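Local atomic coordinates of monosaccharide ABC transporter substrate-binding protein, CUT2 family (PDB entry 4RU1), a protein that probably serves as the sugar-binding component of an ABC transporter and holds myo-inositol in its ligand pocket. Residues R137-G142 with Q167-Q172; E141-V146 with S199-I204; A48-T53 with A260-W265; H20-M25 with A75-I80; I26-P31 with F107-D112. All coordinates share one frame; numbering follows the deposited sequence.

Overall arrangement
The chain has the two-lobed alpha/beta architecture of type I periplasmic binding proteins. Interactions 1 and 2 belong to the lobe built on the sheet with strand 145-150; their centres are about 8 Å apart and they share Glu-141 and Gly-142. Interactions 3, 4 and 5 gather round the sheet that contains strand 21-27. Interactions 3 and 4 touch, with centres about 10 Å apart. Interaction 5 lies about 18 Å from interaction 4, centre to centre, further along the same strand, and supplies two residues of the inositol pocket, His-28 and Asn-108. The centres of interactions 1 and 3 are about 41 Å apart. In interaction 2, the Ile-204 side chain lies about 10 Å from the inositol.

Interaction 1: residues R137-G142 with Q167-Q172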
# COMPACT_ATOMS: atom_id res chain seq x y z
N ARG A 137 -17.71 4.89 7.20
CA ARG A 137 -17.88 3.74 8.03
C ARG A 137 -17.63 4.11 9.49
O ARG A 137 -18.38 3.73 10.38
CB ARG A 137 -16.98 2.59 7.61
CG ARG A 137 -17.35 1.31 8.34
CD ARG A 137 -16.47 0.17 7.89
NE ARG A 137 -16.65 -1.04 8.68
CZ ARG A 137 -16.95 -2.25 8.18
NH1 ARG A 137 -17.15 -2.40 6.88
NH2 ARG A 137 -17.03 -3.29 9.01
N ALA A 138 -16.55 4.86 9.79
CA ALA A 138 -16.26 5.26 11.16
C ALA A 138 -17.42 6.07 11.78
O ALA A 138 -17.74 5.90 12.94
CB ALA A 138 -14.96 6.03 11.17
N THR A 139 -18.01 6.95 10.99
CA THR A 139 -19.13 7.79 11.46
C THR A 139 -20.33 6.89 11.76
O THR A 139 -20.97 7.02 12.82
CB THR A 139 -19.46 8.81 10.37
OG1 THR A 139 -18.43 9.79 10.33
CG2 THR A 139 -20.78 9.51 10.72
N SER A 140 -20.57 5.93 10.88
CA SER A 140 -21.66 4.96 11.08
C SER A 140 -21.47 4.07 12.33
O SER A 140 -22.43 3.75 12.98
CB SER A 140 -21.77 4.06 9.85
OG SER A 140 -22.09 4.84 8.72
N GLU A 141 -20.24 3.71 12.67
CA GLU A 141 -19.93 2.94 13.85
C GLU A 141 -19.88 3.76 15.13
O GLU A 141 -19.55 3.19 16.19
CB GLU A 141 -18.59 2.25 13.68
CG GLU A 141 -18.57 1.30 12.49
CD GLU A 141 -17.21 0.77 12.08
OE1 GLU A 141 -16.21 1.45 12.32
OE2 GLU A 141 -17.20 -0.33 11.45
N GLY A 142 -20.18 5.06 15.05
CA GLY A 142 -20.45 5.91 16.23
C GLY A 142 -19.23 6.65 16.73
O GLY A 142 -19.21 7.23 17.81
N GLN A 167 -12.72 14.05 4.57
CA GLN A 167 -13.85 14.46 3.76
C GLN A 167 -15.18 13.96 4.25
O GLN A 167 -16.21 14.70 4.16
CB GLN A 167 -13.66 13.95 2.33
CG GLN A 167 -12.63 14.78 1.58
CD GLN A 167 -12.50 14.31 0.16
OE1 GLN A 167 -13.50 13.97 -0.51
NE2 GLN A 167 -11.25 14.24 -0.33
N THR A 168 -15.21 12.70 4.65
CA THR A 168 -16.47 12.04 5.03
C THR A 168 -16.70 11.81 6.52
O THR A 168 -17.87 11.53 6.91
CB THR A 168 -16.59 10.70 4.34
OG1 THR A 168 -15.42 9.95 4.68
CG2 THR A 168 -16.65 10.86 2.83
N PHE A 169 -15.66 11.80 7.36
CA PHE A 169 -15.84 11.57 8.83
C PHE A 169 -16.56 12.82 9.40
O PHE A 169 -16.06 13.92 9.31
CB PHE A 169 -14.50 11.39 9.51
CG PHE A 169 -14.64 10.99 10.97
CD1 PHE A 169 -15.21 9.76 11.31
CD2 PHE A 169 -14.23 11.86 11.95
CE1 PHE A 169 -15.31 9.40 12.63
CE2 PHE A 169 -14.38 11.51 13.31
CZ PHE A 169 -14.89 10.33 13.63
N LYS A 170 -17.71 12.62 10.02
CA LYS A 170 -18.48 13.76 10.49
C LYS A 170 -17.90 14.48 11.70
O LYS A 170 -18.05 15.68 11.86
CB LYS A 170 -19.97 13.41 10.64
CG LYS A 170 -20.51 12.97 9.29
CD LYS A 170 -22.01 12.69 9.26
CE LYS A 170 -22.43 12.51 7.81
NZ LYS A 170 -23.58 11.58 7.70
N GLY A 171 -17.14 13.76 12.50
CA GLY A 171 -16.57 14.29 13.74
C GLY A 171 -15.21 14.95 13.63
O GLY A 171 -14.83 15.45 12.59
N GLN A 172 -14.47 14.98 14.72
CA GLN A 172 -13.14 15.59 14.74
C GLN A 172 -12.09 14.70 14.12
O GLN A 172 -12.14 13.47 14.21
CB GLN A 172 -12.74 15.86 16.19
CG GLN A 172 -11.62 16.86 16.31
CD GLN A 172 -11.20 17.11 17.74
OE1 GLN A 172 -11.86 16.69 18.71
NE2 GLN A 172 -10.06 17.80 17.88
O HOH W 1 -18.16 10.90 13.10
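Thr-139 and Lys-170 are joined by a hydrogen bond between a side chain and the backbone. Lys-170 N gives its hydrogen to Thr-139 OG1 at 2.9 Å, nearly straight at 171°. OG1 stands beside its own backbone N (chi1 -72°), and it also bonds to Gly-135 O one turn back in the helix. Water 1 is a further partner, 3.0 Å from Thr-139 OG1. The same water takes a weak bond from Gly-171 N and sits over one face of the Phe-169 ring, toward its rim.

The packing contacts lie around this polar centre. Thr-139 OG1 itself comes to 3.4 Å from Phe-169 CD1, approaching the ring obliquely. Ala-138 CB touches Phe-169 CE1 at 3.7 Å. Thr-139 CG2 rests on Lys-170 CD, also at 3.7 Å, and the two side chains meet at about a right angle. The lysine chain is extended beyond CG, and its methylenes do the touching.

Both segments are helix ends. Helix 127-140 closes at Gly-142 in a Schellman motif, with positive phi (94°). Helix 156-168 stops just before Phe-169, and Thr-168 OG1 ties it to Gln-132 O of helix 127-140. The Phe-169 side chain lies against Val-146 of strand 145-150 and against Phe-143, while Gln-172 begins strand 172-177 beside them.

Interaction 2: residues E141-V146 with S199-I204; sequences EGFKHV and SIDLVI
Asp-201 receives two successive backbone N-H groups where the chain enters strand 145-150. Lys-144 N bonds to its OD2 through the syn lone pair at 2.9 Å, and His-145 N bonds to its OD1 at 2.9 Å from above the carboxylate plane. Water 2 adds a bond to OD2. Just beyond, Val-146 and Leu-202 form a parallel pair in the central sheet of this alpha/beta lobe. His-145 O takes a hydrogen bond from Asp-201 N at 3.1 Å and a weak one from Leu-202 N.

The His-145 ring is gripped at both nitrogens. ND1 donates to Ser-199 OG at 2.8 Å, exactly in the ring plane, and NE2 is bonded to Thr-174 OG1 of strand 172-177. Asp-197 holds the Ser-199 hydroxyl in turn. With CG swung opposite the backbone N (chi1 -177°), the ring extends to Ser-199. Ile-200 CG1 lies over one ring face as a CH-pi contact.

Packing continues at Phe-143. Leu-202 CB sits over one face of its ring, 4.0 Å from the ring centre, and the opposite face has Glu-141 O above its rim. Further along the strands, the methyl carbons Val-146 CG2 and Ile-204 CD1 meet at 3.8 Å.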
# COMPACT_ATOMS: atom_id res chain seq x y z
N GLU A 141 -20.24 3.71 12.67
CA GLU A 141 -19.93 2.94 13.85
C GLU A 141 -19.88 3.76 15.13
O GLU A 141 -19.55 3.19 16.19
CB GLU A 141 -18.59 2.25 13.68
CG GLU A 141 -18.57 1.30 12.49
CD GLU A 141 -17.21 0.77 12.08
OE1 GLU A 141 -16.21 1.45 12.32
OE2 GLU A 141 -17.20 -0.33 11.45
N GLY A 142 -20.18 5.06 15.05
CA GLY A 142 -20.45 5.91 16.23
C GLY A 142 -19.23 6.65 16.73
O GLY A 142 -19.21 7.23 17.81
N PHE A 143 -18.17 6.62 15.96
CA PHE A 143 -16.94 7.32 16.44
C PHE A 143 -17.06 8.79 16.23
O PHE A 143 -17.69 9.24 15.24
CB PHE A 143 -15.71 6.71 15.71
CG PHE A 143 -15.50 5.25 16.04
CD1 PHE A 143 -15.09 4.90 17.32
CD2 PHE A 143 -15.71 4.21 15.13
CE1 PHE A 143 -14.84 3.58 17.68
CE2 PHE A 143 -15.48 2.90 15.49
CZ PHE A 143 -15.06 2.56 16.78
N LYS A 144 -16.45 9.55 17.13
CA LYS A 144 -16.53 11.01 17.14
C LYS A 144 -15.22 11.76 16.89
O LYS A 144 -15.27 12.93 16.65
CB LYS A 144 -17.04 11.51 18.52
CG LYS A 144 -18.35 10.91 19.07
CD LYS A 144 -19.57 11.18 18.17
CE LYS A 144 -20.81 10.45 18.69
NZ LYS A 144 -21.66 9.92 17.58
N HIS A 145 -14.06 11.12 17.15
CA HIS A 145 -12.78 11.76 17.03
C HIS A 145 -11.73 10.75 16.56
O HIS A 145 -11.22 9.94 17.31
CB HIS A 145 -12.35 12.45 18.33
CG HIS A 145 -11.05 13.18 18.20
ND1 HIS A 145 -10.45 13.86 19.22
CD2 HIS A 145 -10.27 13.38 17.11
CE1 HIS A 145 -9.32 14.39 18.79
NE2 HIS A 145 -9.17 14.09 17.51
N VAL A 146 -11.43 10.82 15.25
CA VAL A 146 -10.44 9.90 14.68
C VAL A 146 -9.02 10.47 14.62
O VAL A 146 -8.84 11.67 14.37
CB VAL A 146 -10.86 9.47 13.26
CG1 VAL A 146 -10.88 10.64 12.30
CG2 VAL A 146 -9.95 8.35 12.72
N SER A 199 -10.32 12.30 24.20
CA SER A 199 -11.42 12.31 23.27
C SER A 199 -11.20 11.46 22.02
O SER A 199 -12.18 11.17 21.29
CB SER A 199 -11.82 13.76 22.92
OG SER A 199 -10.95 14.36 21.96
N ILE A 200 -9.94 11.16 21.70
CA ILE A 200 -9.72 10.28 20.58
C ILE A 200 -10.31 8.92 20.87
O ILE A 200 -9.95 8.26 21.84
CB ILE A 200 -8.22 10.17 20.19
CG1 ILE A 200 -7.62 11.54 19.86
CG2 ILE A 200 -8.04 9.13 19.10
CD1 ILE A 200 -6.13 11.64 19.83
N ASP A 201 -11.23 8.49 20.00
CA ASP A 201 -11.92 7.25 20.17
C ASP A 201 -11.68 6.23 19.07
O ASP A 201 -12.12 5.10 19.18
CB ASP A 201 -13.44 7.46 20.42
CG ASP A 201 -14.17 8.10 19.30
OD1 ASP A 201 -13.59 8.54 18.30
OD2 ASP A 201 -15.42 8.16 19.43
N LEU A 202 -11.06 6.63 17.95
CA LEU A 202 -10.67 5.64 16.91
C LEU A 202 -9.27 6.09 16.39
O LEU A 202 -9.08 7.30 16.06
CB LEU A 202 -11.67 5.62 15.75
CG LEU A 202 -11.36 4.66 14.62
CD1 LEU A 202 -11.39 3.20 15.10
CD2 LEU A 202 -12.31 4.89 13.45
N VAL A 203 -8.37 5.12 16.29
CA VAL A 203 -7.06 5.31 15.63
C VAL A 203 -7.17 4.48 14.34
O VAL A 203 -7.48 3.27 14.37
CB VAL A 203 -5.90 4.72 16.50
CG1 VAL A 203 -4.55 4.81 15.82
CG2 VAL A 203 -5.89 5.38 17.89
N ILE A 204 -6.94 5.14 13.20
CA ILE A 204 -6.77 4.42 11.90
C ILE A 204 -5.32 4.43 11.49
O ILE A 204 -4.72 5.52 11.33
CB ILE A 204 -7.61 5.04 10.78
CG1 ILE A 204 -9.07 4.98 11.15
CG2 ILE A 204 -7.37 4.29 9.46
CD1 ILE A 204 -9.98 5.61 10.10
O HOH W 2 -17.22 6.28 20.29

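Interaction 3: residues A48-T53 with A260-W265; sequences AKDNVT and AVDSLW
This is a side-chain contact in which Asp-50, in the turn between helix 35-49 and strand 52-58, meets Asp-262 and Trp-265 on helix 253-270. No clear hydrogen bond links the two segments. The closest approach is between two acids: Asp-50 OD2 lies 2.5 Å from Asp-262 OD1. Two carboxylate oxygens this close suggest that one of the groups probably holds a proton. The carboxylates are nearly coplanar, with 25° between their planes. Lys-49 NZ stands 6.0 Å from Asp-262 OD1 and is bonded to Tyr-258 OH; its charge may ease the negative charge of the pair.

Asp-50 also covers part of the Trp-265 indole. Its carboxylate lies over one ring face, tilted by 21° from the ring plane. Asp-50 CB comes to 3.5 Å from Trp-265 CD1, and Asp-50 OD2 lies 3.5 Å from Trp-265 CB. A chi1 of 170° at Trp-265 lays the indole against Asp-50.

The setting is a lobe of the type I periplasmic binding fold, where helix 253-270 packs on the parallel sheet that has strand 52-58 at its edge. Ala-260 of this helix touches Met-25 and Phe-107, and Leu-264 touches Ile-23 and Val-105.

One turn before Trp-265, Val-261 faces the start of the edge strand. Its CG1 meets Val-52 CG2 at 4.3 Å. Val-261 also packs on Ala-43 and Ala-46 of helix 35-49, and Val-52 packs on Leu-21 and Ile-23 of the next strand.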
# COMPACT_ATOMS: atom_id res chain seq x y z
N ALA A 48 7.37 -16.89 -11.97
CA ALA A 48 7.56 -18.34 -12.09
C ALA A 48 6.79 -18.93 -13.31
O ALA A 48 7.25 -19.81 -13.96
CB ALA A 48 7.17 -19.02 -10.82
N LYS A 49 5.62 -18.38 -13.61
CA LYS A 49 4.73 -18.91 -14.67
C LYS A 49 5.06 -18.30 -16.00
O LYS A 49 4.76 -18.88 -17.05
CB LYS A 49 3.24 -18.66 -14.29
CG LYS A 49 2.80 -19.41 -13.03
CD LYS A 49 1.31 -19.48 -12.75
CE LYS A 49 0.70 -18.12 -12.79
NZ LYS A 49 -0.75 -18.02 -12.48
N ASP A 50 5.65 -17.10 -15.99
CA ASP A 50 5.81 -16.30 -17.22
C ASP A 50 7.24 -16.31 -17.74
O ASP A 50 7.58 -15.53 -18.63
CB ASP A 50 5.38 -14.86 -16.92
CG ASP A 50 3.93 -14.75 -16.62
OD1 ASP A 50 3.18 -15.72 -16.78
OD2 ASP A 50 3.49 -13.68 -16.14
N ASN A 51 8.07 -17.15 -17.15
CA ASN A 51 9.50 -17.21 -17.55
C ASN A 51 10.19 -15.84 -17.46
O ASN A 51 10.85 -15.37 -18.36
CB ASN A 51 9.71 -17.80 -18.98
CG ASN A 51 11.14 -18.35 -19.18
OD1 ASN A 51 11.94 -18.47 -18.23
ND2 ASN A 51 11.46 -18.68 -20.44
N VAL A 52 9.99 -15.21 -16.30
CA VAL A 52 10.54 -13.89 -16.01
C VAL A 52 11.61 -14.03 -14.94
O VAL A 52 11.40 -14.66 -13.92
CB VAL A 52 9.39 -12.97 -15.52
CG1 VAL A 52 9.90 -11.71 -14.85
CG2 VAL A 52 8.48 -12.59 -16.67
N THR A 53 12.73 -13.35 -15.16
CA THR A 53 13.67 -13.08 -14.07
C THR A 53 13.26 -11.73 -13.48
O THR A 53 13.26 -10.71 -14.20
CB THR A 53 15.10 -13.07 -14.61
OG1 THR A 53 15.49 -14.38 -15.03
CG2 THR A 53 16.04 -12.59 -13.54
N ALA A 260 1.36 -6.72 -11.77
CA ALA A 260 2.42 -5.87 -12.30
C ALA A 260 3.27 -6.69 -13.25
O ALA A 260 3.59 -6.26 -14.33
CB ALA A 260 3.29 -5.31 -11.19
N VAL A 261 3.58 -7.91 -12.86
CA VAL A 261 4.42 -8.79 -13.66
C VAL A 261 3.60 -9.38 -14.84
O VAL A 261 4.06 -9.33 -16.00
CB VAL A 261 5.11 -9.87 -12.85
CG1 VAL A 261 5.80 -10.86 -13.76
CG2 VAL A 261 6.06 -9.22 -11.88
N ASP A 262 2.48 -10.01 -14.55
CA ASP A 262 1.71 -10.74 -15.58
C ASP A 262 1.15 -9.84 -16.66
O ASP A 262 1.05 -10.28 -17.83
CB ASP A 262 0.62 -11.58 -14.90
CG ASP A 262 0.14 -12.70 -15.77
OD1 ASP A 262 0.96 -13.58 -16.11
OD2 ASP A 262 -1.08 -12.81 -16.06
N SER A 263 0.80 -8.61 -16.33
CA SER A 263 0.35 -7.64 -17.28
C SER A 263 1.46 -7.27 -18.24
O SER A 263 1.19 -7.04 -19.43
CB SER A 263 -0.31 -6.44 -16.61
OG SER A 263 0.66 -5.53 -16.07
N LEU A 264 2.68 -7.13 -17.73
CA LEU A 264 3.81 -6.88 -18.64
C LEU A 264 4.02 -8.07 -19.59
O LEU A 264 4.30 -7.90 -20.80
CB LEU A 264 5.10 -6.56 -17.87
CG LEU A 264 5.14 -5.18 -17.30
CD1 LEU A 264 6.26 -4.94 -16.28
CD2 LEU A 264 5.36 -4.22 -18.44
N TRP A 265 3.78 -9.26 -19.08
CA TRP A 265 3.93 -10.47 -19.91
C TRP A 265 2.84 -10.44 -21.01
O TRP A 265 3.15 -10.69 -22.17
CB TRP A 265 3.93 -11.77 -19.09
CG TRP A 265 3.85 -13.05 -19.89
CD1 TRP A 265 4.90 -13.86 -20.24
CD2 TRP A 265 2.65 -13.67 -20.39
NE1 TRP A 265 4.42 -14.99 -20.93
CE2 TRP A 265 3.05 -14.85 -21.06
CE3 TRP A 265 1.30 -13.32 -20.36
CZ2 TRP A 265 2.13 -15.69 -21.67
CZ3 TRP A 265 0.38 -14.16 -20.97
CH2 TRP A 265 0.81 -15.31 -21.64

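Interaction 4: residues H20-M25 with A75-I80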
# COMPACT_ATOMS: atom_id res chain seq x y z
N HIS A 20 12.27 -15.60 -22.69
CA HIS A 20 12.68 -15.32 -21.34
C HIS A 20 12.73 -13.81 -21.21
O HIS A 20 13.28 -13.12 -22.05
CB HIS A 20 14.01 -15.95 -20.96
CG HIS A 20 14.43 -15.55 -19.60
ND1 HIS A 20 15.29 -14.50 -19.41
CD2 HIS A 20 14.07 -15.98 -18.37
CE1 HIS A 20 15.43 -14.29 -18.12
NE2 HIS A 20 14.74 -15.20 -17.47
N LEU A 21 12.09 -13.30 -20.15
CA LEU A 21 11.99 -11.87 -19.91
C LEU A 21 12.64 -11.48 -18.59
O LEU A 21 12.67 -12.26 -17.64
CB LEU A 21 10.51 -11.52 -19.76
CG LEU A 21 9.69 -11.86 -20.97
CD1 LEU A 21 8.30 -11.36 -20.81
CD2 LEU A 21 10.29 -11.28 -22.25
N THR A 22 13.21 -10.26 -18.59
CA THR A 22 13.75 -9.67 -17.39
C THR A 22 12.92 -8.45 -17.03
O THR A 22 12.76 -7.49 -17.89
CB THR A 22 15.23 -9.23 -17.52
OG1 THR A 22 16.05 -10.38 -17.74
CG2 THR A 22 15.71 -8.50 -16.19
N ILE A 23 12.28 -8.53 -15.86
CA ILE A 23 11.43 -7.40 -15.39
C ILE A 23 11.99 -6.80 -14.12
O ILE A 23 12.30 -7.51 -13.19
CB ILE A 23 9.97 -7.82 -15.12
CG1 ILE A 23 9.40 -8.61 -16.32
CG2 ILE A 23 9.14 -6.59 -14.70
CD1 ILE A 23 9.25 -7.87 -17.63
N ALA A 24 12.19 -5.46 -14.13
CA ALA A 24 12.58 -4.70 -12.91
C ALA A 24 11.38 -4.27 -12.16
O ALA A 24 10.52 -3.54 -12.77
CB ALA A 24 13.38 -3.45 -13.25
N MET A 25 11.28 -4.67 -10.90
CA MET A 25 10.20 -4.14 -9.98
C MET A 25 10.88 -3.21 -8.99
O MET A 25 11.82 -3.63 -8.26
CB MET A 25 9.47 -5.23 -9.24
CG MET A 25 8.47 -4.80 -8.22
SD MET A 25 7.37 -6.16 -7.54
CE MET A 25 6.22 -6.24 -8.93
N ALA A 75 20.15 -0.95 -18.10
CA ALA A 75 20.30 -2.39 -18.17
C ALA A 75 19.46 -3.11 -19.28
O ALA A 75 19.59 -4.31 -19.45
CB ALA A 75 20.00 -3.01 -16.85
N LYS A 76 18.58 -2.33 -19.90
CA LYS A 76 17.78 -2.74 -21.04
C LYS A 76 16.83 -3.86 -20.64
O LYS A 76 16.67 -4.85 -21.38
CB LYS A 76 18.68 -3.12 -22.22
CG LYS A 76 19.28 -1.87 -22.81
CD LYS A 76 20.44 -2.24 -23.73
CE LYS A 76 20.84 -1.05 -24.57
NZ LYS A 76 19.69 -0.55 -25.36
N VAL A 77 16.21 -3.74 -19.44
CA VAL A 77 15.19 -4.70 -19.02
C VAL A 77 14.04 -4.73 -20.06
O VAL A 77 13.79 -3.75 -20.81
CB VAL A 77 14.63 -4.44 -17.55
CG1 VAL A 77 15.80 -4.47 -16.54
CG2 VAL A 77 13.89 -3.12 -17.48
N ASP A 78 13.27 -5.81 -20.03
CA ASP A 78 12.11 -5.93 -20.92
C ASP A 78 10.88 -5.14 -20.47
O ASP A 78 9.99 -4.87 -21.29
CB ASP A 78 11.74 -7.39 -21.13
CG ASP A 78 12.88 -8.15 -21.76
OD1 ASP A 78 13.22 -7.82 -22.88
OD2 ASP A 78 13.54 -9.01 -21.09
N GLY A 79 10.80 -4.83 -19.15
CA GLY A 79 9.73 -4.02 -18.60
C GLY A 79 10.09 -3.63 -17.20
O GLY A 79 10.91 -4.25 -16.55
N ILE A 80 9.38 -2.61 -16.78
CA ILE A 80 9.50 -2.00 -15.50
C ILE A 80 8.13 -1.95 -14.84
O ILE A 80 7.17 -1.50 -15.41
CB ILE A 80 10.10 -0.60 -15.57
CG1 ILE A 80 11.59 -0.63 -16.09
CG2 ILE A 80 9.99 0.11 -14.19
CD1 ILE A 80 12.18 0.71 -16.42
O HOH W 3 16.16 -11.05 -20.23
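Asp-78 binds Thr-22 twice. Its OD2 accepts the hydrogen of Thr-22 N at 2.8 Å through the anti lone pair, and the bond is nearly straight at 171°. Its own backbone N donates to Thr-22 O at 2.8 Å. The side chain turns CG to the side of its backbone N (chi1 -60°), which lets carboxylate and amide serve the same residue. Water 3 joins the pair, 2.6 Å from Thr-22 OG1 and weakly bonded to Asp-78 OD2. Replacing Asp-78 by an alanine is likely to leave Thr-22 N without its side-chain acceptor and to take a weak partner from water 3.

The methyl of Thr-22 makes the apolar part of the contact: CG2 packs against Val-77 CG1 at 4.0 Å. Ala-24 continues the pairing. Its N donates to Gly-79 O at 3.0 Å, and its O receives a CA-H...O contact from Ile-80 CA. Ala-24 CB lies near Val-77 CG1 and Ile-80 CG1, with Ala-72 of helix 62-74 covering that face. Helix 253-270 covers the other face at Ile-23.

Strand 21-27 thus lies between strands 52-58 and 79-82, all parallel. This 2-1-3 order with helices on both faces is the Rossmann-like core of a periplasmic binding protein lobe.

Interaction 5: residues I26-P31 with F107-D112. With INS (1,2,3,4,5,6-hexahydroxy-cyclohexane), chain M.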
# COMPACT_ATOMS: atom_id res chain seq x y z
N ILE A 26 10.47 -1.93 -9.02
CA ILE A 26 11.11 -0.84 -8.30
C ILE A 26 10.11 -0.20 -7.38
O ILE A 26 9.03 0.25 -7.80
CB ILE A 26 11.62 0.15 -9.31
CG1 ILE A 26 12.67 -0.52 -10.20
CG2 ILE A 26 12.29 1.31 -8.60
CD1 ILE A 26 13.03 0.30 -11.44
N THR A 27 10.41 -0.21 -6.09
CA THR A 27 9.48 0.30 -5.12
C THR A 27 10.16 1.28 -4.12
O THR A 27 11.33 1.61 -4.18
CB THR A 27 8.83 -0.84 -4.35
OG1 THR A 27 9.72 -1.18 -3.28
CG2 THR A 27 8.53 -2.02 -5.21
N HIS A 28 9.31 1.83 -3.27
CA HIS A 28 9.68 2.76 -2.19
C HIS A 28 9.76 2.11 -0.82
O HIS A 28 9.80 2.84 0.15
CB HIS A 28 8.67 3.89 -2.18
CG HIS A 28 7.26 3.44 -1.92
ND1 HIS A 28 6.41 3.07 -2.96
CD2 HIS A 28 6.53 3.33 -0.79
CE1 HIS A 28 5.24 2.76 -2.47
NE2 HIS A 28 5.29 2.88 -1.16
N GLN A 29 9.77 0.76 -0.77
CA GLN A 29 9.78 -0.05 0.44
C GLN A 29 10.84 0.50 1.42
O GLN A 29 12.03 0.66 1.04
CB GLN A 29 10.06 -1.49 0.11
CG GLN A 29 10.40 -2.32 1.31
CD GLN A 29 10.67 -3.74 1.02
OE1 GLN A 29 10.91 -4.13 -0.11
NE2 GLN A 29 10.57 -4.56 2.04
N GLN A 30 10.39 0.82 2.63
CA GLN A 30 11.32 1.04 3.74
C GLN A 30 11.85 -0.31 4.16
O GLN A 30 11.08 -1.26 4.36
CB GLN A 30 10.59 1.66 4.90
CG GLN A 30 11.41 1.84 6.15
CD GLN A 30 12.34 3.04 6.04
OE1 GLN A 30 11.97 4.10 5.52
NE2 GLN A 30 13.55 2.88 6.52
N PRO A 31 13.16 -0.45 4.36
CA PRO A 31 13.62 -1.78 4.84
C PRO A 31 12.94 -2.24 6.09
O PRO A 31 12.68 -1.41 6.99
CB PRO A 31 15.12 -1.54 5.10
CG PRO A 31 15.47 -0.51 4.05
CD PRO A 31 14.27 0.44 3.94
N PHE A 107 2.14 0.62 -10.00
CA PHE A 107 1.34 -0.11 -9.08
C PHE A 107 1.54 0.47 -7.68
O PHE A 107 2.50 1.22 -7.40
CB PHE A 107 1.62 -1.64 -9.13
CG PHE A 107 2.94 -2.04 -8.53
CD1 PHE A 107 4.13 -1.85 -9.20
CD2 PHE A 107 2.95 -2.69 -7.31
CE1 PHE A 107 5.36 -2.21 -8.63
CE2 PHE A 107 4.17 -3.02 -6.72
CZ PHE A 107 5.34 -2.84 -7.39
N ASN A 108 0.56 0.21 -6.81
CA ASN A 108 0.56 0.47 -5.39
C ASN A 108 0.44 1.98 -5.01
O ASN A 108 -0.41 2.32 -4.18
CB ASN A 108 1.75 -0.08 -4.67
CG ASN A 108 1.66 0.16 -3.20
OD1 ASN A 108 2.31 1.08 -2.69
ND2 ASN A 108 0.88 -0.59 -2.49
N ALA A 109 1.27 2.84 -5.59
CA ALA A 109 1.21 4.26 -5.34
C ALA A 109 1.25 5.02 -6.62
O ALA A 109 2.06 4.71 -7.46
CB ALA A 109 2.32 4.70 -4.45
N GLY A 110 0.49 6.11 -6.68
CA GLY A 110 0.45 7.04 -7.82
C GLY A 110 -0.74 6.88 -8.75
O GLY A 110 -0.60 7.12 -9.93
N ILE A 111 -1.90 6.48 -8.25
CA ILE A 111 -3.04 6.18 -9.10
C ILE A 111 -3.47 7.45 -9.92
O ILE A 111 -3.93 7.30 -11.02
CB ILE A 111 -4.23 5.62 -8.28
CG1 ILE A 111 -5.32 5.09 -9.22
CG2 ILE A 111 -4.84 6.70 -7.34
CD1 ILE A 111 -6.40 4.32 -8.51
N ASP A 112 -3.28 8.65 -9.36
CA ASP A 112 -3.62 9.93 -10.02
C ASP A 112 -2.57 10.43 -11.05
O ASP A 112 -2.82 11.35 -11.85
CB ASP A 112 -3.79 11.03 -8.94
CG ASP A 112 -4.79 10.65 -7.83
OD1 ASP A 112 -5.89 10.11 -8.14
OD2 ASP A 112 -4.48 10.94 -6.65
C1 INS M . 0.64 0.15 2.42
C2 INS M . 1.54 0.35 3.63
C3 INS M . 3.00 0.38 3.18
C4 INS M . 3.25 1.35 2.05
C5 INS M . 2.39 1.06 0.86
C6 INS M . 0.93 1.02 1.20
O1 INS M . -0.75 0.17 2.75
O2 INS M . 1.22 1.66 4.13
O3 INS M . 3.76 0.77 4.34
O4 INS M . 4.65 1.33 1.66
O5 INS M . 2.54 2.05 -0.18
O6 INS M . 0.13 0.61 0.05
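The CA atoms of His-28 and Ala-109 lie 9.2 Å apart, and no hydrogen bond links the segments. The contact is made by side chains, and the bound inositol joins two of them. His-28 CE1 points at Asn-108 OD1 at 3.4 Å, with the oxygen at the ring edge near its plane. The ring and amide planes are 33° apart. Inositol O5 sits between the two residues: it takes a bond from His-28 NE2 at 3.0 Å and donates to Asn-108 OD1 at 2.7 Å. NE2 is also hydrogen-bonded to inositol O4 at 3.3 Å. With CG opposite its backbone N (chi1 -177°), Asn-108 reaches inositol O6 through ND2 at 2.9 Å; ND2 also bonds to Glu-256 OE1.

Both segments start at the C-terminal ends of parallel strands, where the lobes of this fold carry their ligand-binding loops. Asp-33, Gln-151, Arg-161 and Asp-231 are also hydrogen-bonded to the inositol. With an alanine in place of Asn-108, inositol O5 is likely to lose this acceptor and O6 this donor.

Thr-83 OG1 at ND1 and an edge-to-face contact with Trp-36 set the His-28 ring. Away from the ligand, Thr-27 CG2 meets Phe-107 CZ at 3.9 Å.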